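Local coordinates for GCN5-related N-acetyltransferase (Kribbella flavida, PDB 4IUS), which probably transfers an acyl group, most likely acetyl from acetyl-CoA, as other members of the GNAT family do, at residues A57-A62 / V94-T99; T65-F70 / R75-E80; G88-L93 / M98-R103. The protein carries 1 engineered substitution. All coordinates share one frame; numbering follows the deposited sequence.

Interaction 1 of 3, residues A57-A62 / V94-T99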
loop_
_atom_site.group_PDB
_atom_site.type_symbol
_atom_site.label_atom_id
_atom_site.label_comp_id
_atom_site.label_asym_id
_atom_site.label_seq_id
_atom_site.Cartn_x
_atom_site.Cartn_y
_atom_site.Cartn_z
ATOM N N ALA A 57 -8.020 26.598 -7.126
ATOM C CA ALA A 57 -8.893 26.999 -8.217
ATOM C C ALA A 57 -8.873 25.980 -9.351
ATOM O O ALA A 57 -9.822 25.928 -10.129
ATOM C CB ALA A 57 -8.510 28.391 -8.733
ATOM N N GLU A 58 -7.777 25.227 -9.485
ATOM C CA GLU A 58 -7.625 24.252 -10.560
ATOM C C GLU A 58 -8.377 22.969 -10.284
ATOM O O GLU A 58 -8.565 22.158 -11.183
ATOM C CB GLU A 58 -6.121 23.910 -10.731
ATOM C CG GLU A 58 -5.267 25.067 -11.253
ATOM C CD GLU A 58 -3.772 24.775 -11.380
ATOM O OE1 GLU A 58 -3.339 23.615 -11.094
ATOM O OE2 GLU A 58 -3.044 25.734 -11.763
ATOM N N VAL A 59 -8.694 22.710 -9.036
ATOM C CA VAL A 59 -9.194 21.385 -8.672
ATOM C C VAL A 59 -10.526 21.001 -9.349
ATOM O O VAL A 59 -10.672 19.862 -9.775
ATOM C CB VAL A 59 -9.204 21.175 -7.134
ATOM C CG1 VAL A 59 -9.875 19.858 -6.765
ATOM C CG2 VAL A 59 -7.757 21.268 -6.597
ATOM N N PRO A 60 -11.519 21.911 -9.449
ATOM C CA PRO A 60 -12.761 21.473 -10.095
ATOM C C PRO A 60 -12.550 20.948 -11.522
ATOM O O PRO A 60 -13.002 19.857 -11.862
ATOM C CB PRO A 60 -13.614 22.726 -10.082
ATOM C CG PRO A 60 -13.134 23.461 -8.871
ATOM C CD PRO A 60 -11.650 23.233 -8.804
ATOM N N TRP A 61 -11.823 21.683 -12.339
ATOM C CA TRP A 61 -11.508 21.254 -13.696
ATOM C C TRP A 61 -10.680 19.972 -13.672
ATOM O O TRP A 61 -10.892 19.083 -14.481
ATOM C CB TRP A 61 -10.758 22.384 -14.401
ATOM C CG TRP A 61 -9.960 21.910 -15.577
ATOM C CD1 TRP A 61 -10.408 21.654 -16.875
ATOM C CD2 TRP A 61 -8.592 21.496 -15.553
ATOM N NE1 TRP A 61 -9.373 21.161 -17.626
ATOM C CE2 TRP A 61 -8.270 21.031 -16.864
ATOM C CE3 TRP A 61 -7.609 21.484 -14.582
ATOM C CZ2 TRP A 61 -7.022 20.534 -17.166
ATOM C CZ3 TRP A 61 -6.367 20.995 -14.898
ATOM C CH2 TRP A 61 -6.079 20.541 -16.171
ATOM N N ALA A 62 -9.718 19.886 -12.767
ATOM C CA ALA A 62 -8.876 18.686 -12.721
ATOM C C ALA A 62 -9.709 17.430 -12.415
ATOM O O ALA A 62 -9.537 16.369 -13.031
ATOM C CB ALA A 62 -7.767 18.882 -11.672
ATOM N N VAL A 94 -13.076 17.098 -1.370
ATOM C CA VAL A 94 -14.366 16.891 -0.707
ATOM C C VAL A 94 -15.352 17.977 -1.134
ATOM O O VAL A 94 -16.513 17.724 -1.429
ATOM C CB VAL A 94 -14.216 16.833 0.818
ATOM C CG1 VAL A 94 -15.576 16.839 1.504
ATOM C CG2 VAL A 94 -13.445 15.571 1.203
ATOM N N GLU A 95 -14.877 19.206 -1.181
ATOM C CA GLU A 95 -15.702 20.343 -1.594
ATOM C C GLU A 95 -16.290 20.117 -2.997
ATOM O O GLU A 95 -17.395 20.560 -3.301
ATOM C CB GLU A 95 -14.867 21.613 -1.516
ATOM C CG GLU A 95 -15.564 22.890 -1.889
ATOM C CD GLU A 95 -14.593 24.074 -1.970
ATOM O OE1 GLU A 95 -13.338 23.891 -2.079
ATOM O OE2 GLU A 95 -15.096 25.218 -2.038
ATOM N N HIS A 96 -15.553 19.431 -3.850
ATOM C CA HIS A 96 -15.964 19.155 -5.222
ATOM C C HIS A 96 -16.457 17.731 -5.427
ATOM O O HIS A 96 -16.435 17.180 -6.520
ATOM C CB HIS A 96 -14.869 19.598 -6.185
ATOM C CG HIS A 96 -14.627 21.077 -6.072
ATOM N ND1 HIS A 96 -15.555 21.985 -6.471
ATOM C CD2 HIS A 96 -13.592 21.796 -5.475
ATOM C CE1 HIS A 96 -15.142 23.214 -6.112
ATOM N NE2 HIS A 96 -13.933 23.107 -5.522
ATOM N N GLY A 97 -17.009 17.151 -4.364
ATOM C CA GLY A 97 -17.891 15.978 -4.447
ATOM C C GLY A 97 -17.368 14.655 -3.928
ATOM O O GLY A 97 -18.129 13.710 -3.877
HETATM N N MSE A 98 -16.111 14.560 -3.575
HETATM C CA MSE A 98 -15.589 13.361 -2.993
HETATM C C MSE A 98 -15.944 13.249 -1.517
HETATM O O MSE A 98 -16.301 14.247 -0.871
HETATM C CB MSE A 98 -14.091 13.241 -3.220
HETATM C CG MSE A 98 -13.710 13.309 -4.678
HETATM SE SE MSE A 98 -11.946 12.562 -5.080
HETATM C CE MSE A 98 -12.395 10.696 -5.208
ATOM N N THR A 99 -15.776 12.043 -0.962
ATOM C CA THR A 99 -16.017 11.776 0.455
ATOM C C THR A 99 -14.766 11.117 1.038
ATOM O O THR A 99 -14.263 10.145 0.479
ATOM C CB THR A 99 -17.200 10.803 0.635
ATOM O OG1 THR A 99 -18.364 11.415 0.084
ATOM C CG2 THR A 99 -17.441 10.475 2.116
#
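Pro60 sets one corner of its ring, CG, over the face of the His96 imidazole, an aliphatic ring against an aromatic one. Pro60 CG stands 3.5 Å from the centroid of the His96 ring and 15° off the ring normal. This is a CH-pi contact. It leans toward the CE1 and NE2 side, and Pro60 CG to His96 CE1 is the closest approach, 3.4 Å. The two side chains cross obliquely. Glu95 CG lies over the opposite face of the imidazole, toward the rim, so the ring lies between two aliphatic groups. Val59 adds a looser touch through CG1, 4.4 Å from His96 CD2.

With chi1 at -61°, His96 CG sits beside its own backbone N, and the ring reaches Pro60 on helix 59-71. His96 is the first residue to leave helix 89-95. Gly97 follows with positive phi as the C-prime residue of a Schellman motif, and its N bonds to Val94 O. The His96 carbonyl also takes a hydrogen bond from Arg67 NH1 of helix 59-71.

The contact between the two segments is a CH-pi and van der Waals one, probably weak, and needs the imidazole turned face-on to Pro60 CG.

Interaction 2 of 3, residues T65-F70 / R75-E80; sequences TIRKAF and RWLSAE
Phe70 and Leu77 meet at about a right angle, the methyl of one over the ring of the other. They pack the C-terminal part of helix 59-71 against the chain that leads back into strand 78-82. That strand lies between strand 242-251 of the mixed sheet and Ala45 of strand 44-47, with which Ser78 and Glu80 pair.

Leu77 CD1 sits over the centre of the Phe70 ring, 3.7 Å from its centroid and 10° off the normal. This is a face-on CH-pi contact. Leu77 CG lies anti to the backbone N (chi1 -179°), which carries the fork of the side chain to the helix. The two branches divide the rest: Leu77 CD1 also touches Ile66 CG2 at 3.8 Å, and Leu77 CD2 packs mainly on Arg67 CG, also at 3.8 Å. Ile66 and Arg67 both cross the leucine nearly perpendicularly. Arg67 uses only its aliphatic part here; its guanidinium makes salt bridges with Glu64 and Asp252.

At the rim of the Phe70 ring, Trp76 O lies near the ring plane, 3.7 Å from Phe70 CD2. Arg75 CB comes in obliquely at 4.0 Å from Phe70 CD2. Arg75 then runs away in an extended chain to His35 O and the carboxylate of Asp38. With an alanine in place of Phe70, Leu77 CD1 is likely to lose its aromatic seat, and a gap to open between the helix and residues 75-77.

The backbones are tied as well. Arg75 N gives a hydrogen bond to Phe70 O, 3.0 Å long and fairly straight at 163°. The donor stands well above the carbonyl plane. Beside this bond, Phe70 CB lies 3.4 Å from Arg75 O.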
loop_
_atom_site.group_PDB
_atom_site.type_symbol
_atom_site.label_atom_id
_atom_site.label_comp_id
_atom_site.label_asym_id
_atom_site.label_seq_id
_atom_site.Cartn_x
_atom_site.Cartn_y
_atom_site.Cartn_z
ATOM N N THR A 65 -11.901 16.465 -15.305
ATOM C CA THR A 65 -11.097 15.867 -16.347
ATOM C C THR A 65 -10.833 14.375 -16.050
ATOM O O THR A 65 -10.960 13.496 -16.905
ATOM C CB THR A 65 -9.776 16.631 -16.514
ATOM O OG1 THR A 65 -10.071 17.975 -16.910
ATOM C CG2 THR A 65 -8.852 15.984 -17.538
ATOM N N ILE A 66 -10.445 14.094 -14.817
ATOM C CA ILE A 66 -10.190 12.739 -14.407
ATOM C C ILE A 66 -11.459 11.914 -14.353
ATOM O O ILE A 66 -11.501 10.763 -14.817
ATOM C CB ILE A 66 -9.380 12.710 -13.094
ATOM C CG1 ILE A 66 -7.981 13.323 -13.372
ATOM C CG2 ILE A 66 -9.347 11.290 -12.520
ATOM C CD1 ILE A 66 -7.218 13.720 -12.157
ATOM N N ARG A 67 -12.531 12.488 -13.829
ATOM C CA ARG A 67 -13.833 11.793 -13.803
ATOM C C ARG A 67 -14.241 11.408 -15.221
ATOM O O ARG A 67 -14.782 10.308 -15.415
ATOM C CB ARG A 67 -14.919 12.630 -13.157
ATOM C CG ARG A 67 -14.811 12.696 -11.658
ATOM C CD ARG A 67 -15.788 13.700 -11.063
ATOM N NE ARG A 67 -15.815 13.598 -9.618
ATOM C CZ ARG A 67 -16.112 14.567 -8.769
ATOM N NH1 ARG A 67 -16.350 15.806 -9.199
ATOM N NH2 ARG A 67 -16.088 14.313 -7.475
ATOM N N LYS A 68 -14.046 12.300 -16.194
ATOM C CA LYS A 68 -14.396 12.007 -17.590
ATOM C C LYS A 68 -13.639 10.786 -18.095
ATOM O O LYS A 68 -14.173 9.917 -18.790
ATOM C CB LYS A 68 -14.084 13.238 -18.484
ATOM C CG LYS A 68 -14.490 13.109 -19.964
ATOM C CD LYS A 68 -14.547 14.460 -20.691
ATOM C CE LYS A 68 -13.178 15.115 -20.957
ATOM N NZ LYS A 68 -13.315 16.424 -21.689
ATOM N N ALA A 69 -12.353 10.744 -17.804
ATOM C CA ALA A 69 -11.494 9.655 -18.240
ATOM C C ALA A 69 -11.915 8.332 -17.616
ATOM O O ALA A 69 -11.941 7.304 -18.287
ATOM C CB ALA A 69 -10.047 9.963 -17.940
ATOM N N PHE A 70 -12.296 8.343 -16.334
ATOM C CA PHE A 70 -12.757 7.149 -15.670
ATOM C C PHE A 70 -14.107 6.733 -16.245
ATOM O O PHE A 70 -14.358 5.544 -16.461
ATOM C CB PHE A 70 -12.847 7.380 -14.154
ATOM C CG PHE A 70 -11.565 7.117 -13.416
ATOM C CD1 PHE A 70 -10.391 7.814 -13.725
ATOM C CD2 PHE A 70 -11.499 6.117 -12.497
ATOM C CE1 PHE A 70 -9.189 7.529 -13.088
ATOM C CE2 PHE A 70 -10.300 5.809 -11.858
ATOM C CZ PHE A 70 -9.130 6.516 -12.157
ATOM N N ARG A 75 -15.544 3.174 -15.110
ATOM C CA ARG A 75 -14.884 3.003 -13.836
ATOM C C ARG A 75 -15.233 4.097 -12.842
ATOM O O ARG A 75 -15.406 5.269 -13.210
ATOM C CB ARG A 75 -13.397 2.932 -14.030
ATOM C CG ARG A 75 -13.010 1.677 -14.754
ATOM C CD ARG A 75 -11.531 1.571 -14.942
ATOM N NE ARG A 75 -11.199 0.512 -15.897
ATOM C CZ ARG A 75 -9.984 0.326 -16.354
ATOM N NH1 ARG A 75 -8.977 1.061 -15.889
ATOM N NH2 ARG A 75 -9.766 -0.595 -17.269
ATOM N N TRP A 76 -15.285 3.692 -11.591
ATOM C CA TRP A 76 -15.553 4.597 -10.484
ATOM C C TRP A 76 -14.270 5.160 -9.904
ATOM O O TRP A 76 -13.302 4.430 -9.700
ATOM C CB TRP A 76 -16.345 3.833 -9.442
ATOM C CG TRP A 76 -16.603 4.554 -8.163
ATOM C CD1 TRP A 76 -17.588 5.462 -7.905
ATOM C CD2 TRP A 76 -15.868 4.409 -6.929
ATOM N NE1 TRP A 76 -17.518 5.888 -6.605
ATOM C CE2 TRP A 76 -16.495 5.276 -5.979
ATOM C CE3 TRP A 76 -14.776 3.656 -6.527
ATOM C CZ2 TRP A 76 -16.047 5.397 -4.673
ATOM C CZ3 TRP A 76 -14.364 3.731 -5.206
ATOM C CH2 TRP A 76 -14.991 4.592 -4.291
ATOM N N LEU A 77 -14.287 6.439 -9.591
ATOM C CA LEU A 77 -13.088 7.128 -9.093
ATOM C C LEU A 77 -12.960 7.114 -7.559
ATOM O O LEU A 77 -13.882 7.427 -6.827
ATOM C CB LEU A 77 -13.130 8.573 -9.549
ATOM C CG LEU A 77 -11.935 9.437 -9.144
ATOM C CD1 LEU A 77 -10.679 8.949 -9.822
ATOM C CD2 LEU A 77 -12.218 10.879 -9.521
ATOM N N SER A 78 -11.784 6.730 -7.098
ATOM C CA SER A 78 -11.299 6.933 -5.732
ATOM C C SER A 78 -9.983 7.625 -5.833
ATOM O O SER A 78 -9.352 7.655 -6.880
ATOM C CB SER A 78 -11.160 5.623 -4.948
ATOM O OG SER A 78 -10.299 4.735 -5.566
ATOM N N ALA A 79 -9.540 8.197 -4.715
ATOM C CA ALA A 79 -8.297 8.908 -4.652
ATOM C C ALA A 79 -7.568 8.556 -3.356
ATOM O O ALA A 79 -8.231 8.315 -2.318
ATOM C CB ALA A 79 -8.522 10.421 -4.710
ATOM N N GLU A 80 -6.260 8.526 -3.411
ATOM C CA GLU A 80 -5.436 8.294 -2.222
ATOM C C GLU A 80 -4.392 9.397 -2.158
ATOM O O GLU A 80 -3.649 9.584 -3.111
ATOM C CB GLU A 80 -4.752 6.937 -2.249
ATOM C CG GLU A 80 -5.673 5.732 -2.123
ATOM C CD GLU A 80 -4.882 4.434 -1.818
ATOM O OE1 GLU A 80 -3.621 4.474 -1.731
ATOM O OE2 GLU A 80 -5.535 3.395 -1.642
#

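Interaction 3 of 3, residues G88-L93 / M98-R103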
loop_
_atom_site.group_PDB
_atom_site.type_symbol
_atom_site.label_atom_id
_atom_site.label_comp_id
_atom_site.label_asym_id
_atom_site.label_seq_id
_atom_site.Cartn_x
_atom_site.Cartn_y
_atom_site.Cartn_z
ATOM N N GLY A 88 -4.143 20.131 2.693
ATOM C CA GLY A 88 -5.398 20.746 2.278
ATOM C C GLY A 88 -6.004 20.222 1.006
ATOM O O GLY A 88 -7.146 20.589 0.693
ATOM N N LEU A 89 -5.298 19.390 0.257
ATOM C CA LEU A 89 -5.814 18.937 -1.025
ATOM C C LEU A 89 -7.078 18.089 -0.835
ATOM O O LEU A 89 -8.050 18.251 -1.565
ATOM C CB LEU A 89 -4.727 18.244 -1.840
ATOM C CG LEU A 89 -5.119 17.736 -3.236
ATOM C CD1 LEU A 89 -5.687 18.842 -4.131
ATOM C CD2 LEU A 89 -3.908 17.099 -3.904
ATOM N N ALA A 90 -7.047 17.179 0.131
ATOM C CA ALA A 90 -8.200 16.338 0.374
ATOM C C ALA A 90 -9.466 17.148 0.617
ATOM O O ALA A 90 -10.529 16.817 0.100
ATOM C CB ALA A 90 -7.951 15.380 1.541
ATOM N N TYR A 91 -9.349 18.221 1.363
ATOM C CA TYR A 91 -10.525 19.022 1.668
ATOM C C TYR A 91 -11.065 19.712 0.415
ATOM O O TYR A 91 -12.276 19.854 0.274
ATOM C CB TYR A 91 -10.240 20.076 2.727
ATOM C CG TYR A 91 -10.199 19.554 4.143
ATOM C CD1 TYR A 91 -11.196 18.710 4.641
ATOM C CD2 TYR A 91 -9.295 20.081 5.022
ATOM C CE1 TYR A 91 -11.189 18.323 5.978
ATOM C CE2 TYR A 91 -9.256 19.680 6.343
ATOM C CZ TYR A 91 -10.210 18.805 6.813
ATOM O OH TYR A 91 -10.166 18.424 8.121
ATOM N N VAL A 92 -10.196 20.102 -0.514
ATOM C CA VAL A 92 -10.674 20.698 -1.769
ATOM C C VAL A 92 -11.406 19.618 -2.606
ATOM O O VAL A 92 -12.430 19.867 -3.213
ATOM C CB VAL A 92 -9.569 21.411 -2.526
ATOM C CG1 VAL A 92 -10.169 22.094 -3.764
ATOM C CG2 VAL A 92 -8.871 22.459 -1.631
ATOM N N LEU A 93 -10.896 18.370 -2.605
ATOM C CA LEU A 93 -11.585 17.280 -3.286
ATOM C C LEU A 93 -12.959 17.015 -2.697
ATOM O O LEU A 93 -13.920 16.728 -3.418
ATOM C CB LEU A 93 -10.757 15.997 -3.260
ATOM C CG LEU A 93 -9.468 16.017 -4.038
ATOM C CD1 LEU A 93 -8.708 14.723 -3.837
ATOM C CD2 LEU A 93 -9.794 16.215 -5.518
HETATM N N MSE A 98 -16.111 14.560 -3.575
HETATM C CA MSE A 98 -15.589 13.361 -2.993
HETATM C C MSE A 98 -15.944 13.249 -1.517
HETATM O O MSE A 98 -16.301 14.247 -0.871
HETATM C CB MSE A 98 -14.091 13.241 -3.220
HETATM C CG MSE A 98 -13.710 13.309 -4.678
HETATM SE SE MSE A 98 -11.946 12.562 -5.080
HETATM C CE MSE A 98 -12.395 10.696 -5.208
ATOM N N THR A 99 -15.776 12.043 -0.962
ATOM C CA THR A 99 -16.017 11.776 0.455
ATOM C C THR A 99 -14.766 11.117 1.038
ATOM O O THR A 99 -14.263 10.145 0.479
ATOM C CB THR A 99 -17.200 10.803 0.635
ATOM O OG1 THR A 99 -18.364 11.415 0.084
ATOM C CG2 THR A 99 -17.441 10.475 2.116
ATOM N N ILE A 100 -14.279 11.613 2.166
ATOM C CA ILE A 100 -13.205 10.946 2.888
ATOM C C ILE A 100 -13.821 9.780 3.658
ATOM O O ILE A 100 -14.659 9.975 4.538
ATOM C CB ILE A 100 -12.443 11.918 3.826
ATOM C CG1 ILE A 100 -11.718 12.999 3.030
ATOM C CG2 ILE A 100 -11.478 11.132 4.712
ATOM C CD1 ILE A 100 -11.211 14.167 3.853
ATOM N N VAL A 101 -13.389 8.579 3.308
ATOM C CA VAL A 101 -13.822 7.367 3.975
ATOM C C VAL A 101 -12.948 7.008 5.173
ATOM O O VAL A 101 -13.428 6.457 6.144
ATOM C CB VAL A 101 -13.881 6.241 2.921
ATOM C CG1 VAL A 101 -14.102 4.882 3.546
ATOM C CG2 VAL A 101 -15.021 6.550 1.948
ATOM N N SER A 102 -11.665 7.321 5.081
ATOM C CA SER A 102 -10.720 6.978 6.133
ATOM C C SER A 102 -9.479 7.833 6.016
ATOM O O SER A 102 -9.179 8.340 4.935
ATOM C CB SER A 102 -10.318 5.528 6.059
ATOM O OG SER A 102 -9.616 5.260 4.867
ATOM N N ARG A 103 -8.758 7.925 7.132
ATOM C CA ARG A 103 -7.459 8.573 7.204
ATOM C C ARG A 103 -6.517 7.628 7.898
ATOM O O ARG A 103 -6.118 7.828 9.051
ATOM C CB ARG A 103 -7.516 9.915 7.915
ATOM C CG ARG A 103 -8.206 10.974 7.080
ATOM C CD ARG A 103 -8.333 12.297 7.812
ATOM N NE ARG A 103 -9.278 12.196 8.915
ATOM C CZ ARG A 103 -9.445 13.142 9.859
ATOM N NH1 ARG A 103 -8.717 14.256 9.852
ATOM N NH2 ARG A 103 -10.333 12.961 10.824
#
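Leu93 O accepts a hydrogen bond from Met98 N, 3.1 Å long with an N-H...O angle of 161°. The donor is tilted 31° from the carbonyl plane. Met98 is a selenomethionine, and its side chain starts close to the same oxygen: CB of Met98 is 3.5 Å from Leu93 O.

From there the side chains of Leu93 and Met98 run side by side in the same direction. Met98 SE touches both CB and CD1 of Leu93, each at 4.1 Å. The chain of Met98 bends at chi3, and its CE turns away from Leu93 toward strand 78-82, where it meets Ala79. A second conformer of Met98 is deposited, so these side-chain contacts hold for one of two positions. Arg67 and Asp252 also border this residue.

Of the two bonds of the Schellman motif that ends helix 89-95, this one spans more residues, from Met98 back to Leu93. The chain then enters strand 99-109, which pairs with strand 242-251 in the mixed sheet. The helix packs on that sheet, and Gly88 is its N-cap residue, with Gly88 N bonded to Glu83 OE2.

One turn earlier on the helix, Ala90 meets the strand. The delta methyl of Ile100 passes alongside the Ala90 methyl, with Ile100 CD1 4.2 Å from Ala90 CB. Ile100 CG1 lies beside the backbone N (chi1 -65°), which brings its delta methyl to the helix. Val248 of strand 242-251 touches both residues, and Leu250 touches Ile100. Farther on, Val101 and Ser102 both face His249 in a classic beta bulge. Ser102 OG is hydrogen-bonded to OXT of Arg261, the C-terminal carboxylate.

Interaction 3 is buried, while interactions 1 and 2 are partly buried. Interactions 1 and 2 both use helix 59-71, its early and its later turns. Interactions 1 and 3 both use helix 89-95 and share Met98 and Thr99. Interaction 1 joins the two helices without a polar bond between its segments. The other two each close a tight connection between a helix and the strand after it, with one backbone bond and apolar side chains. Both reach the same mixed sheet. Interaction 2 is nested in the loop closed by interaction 1, and Arg67 ties the two together. The two partly buried contacts each use an aromatic face, the buried one aliphatic carbons and selenium.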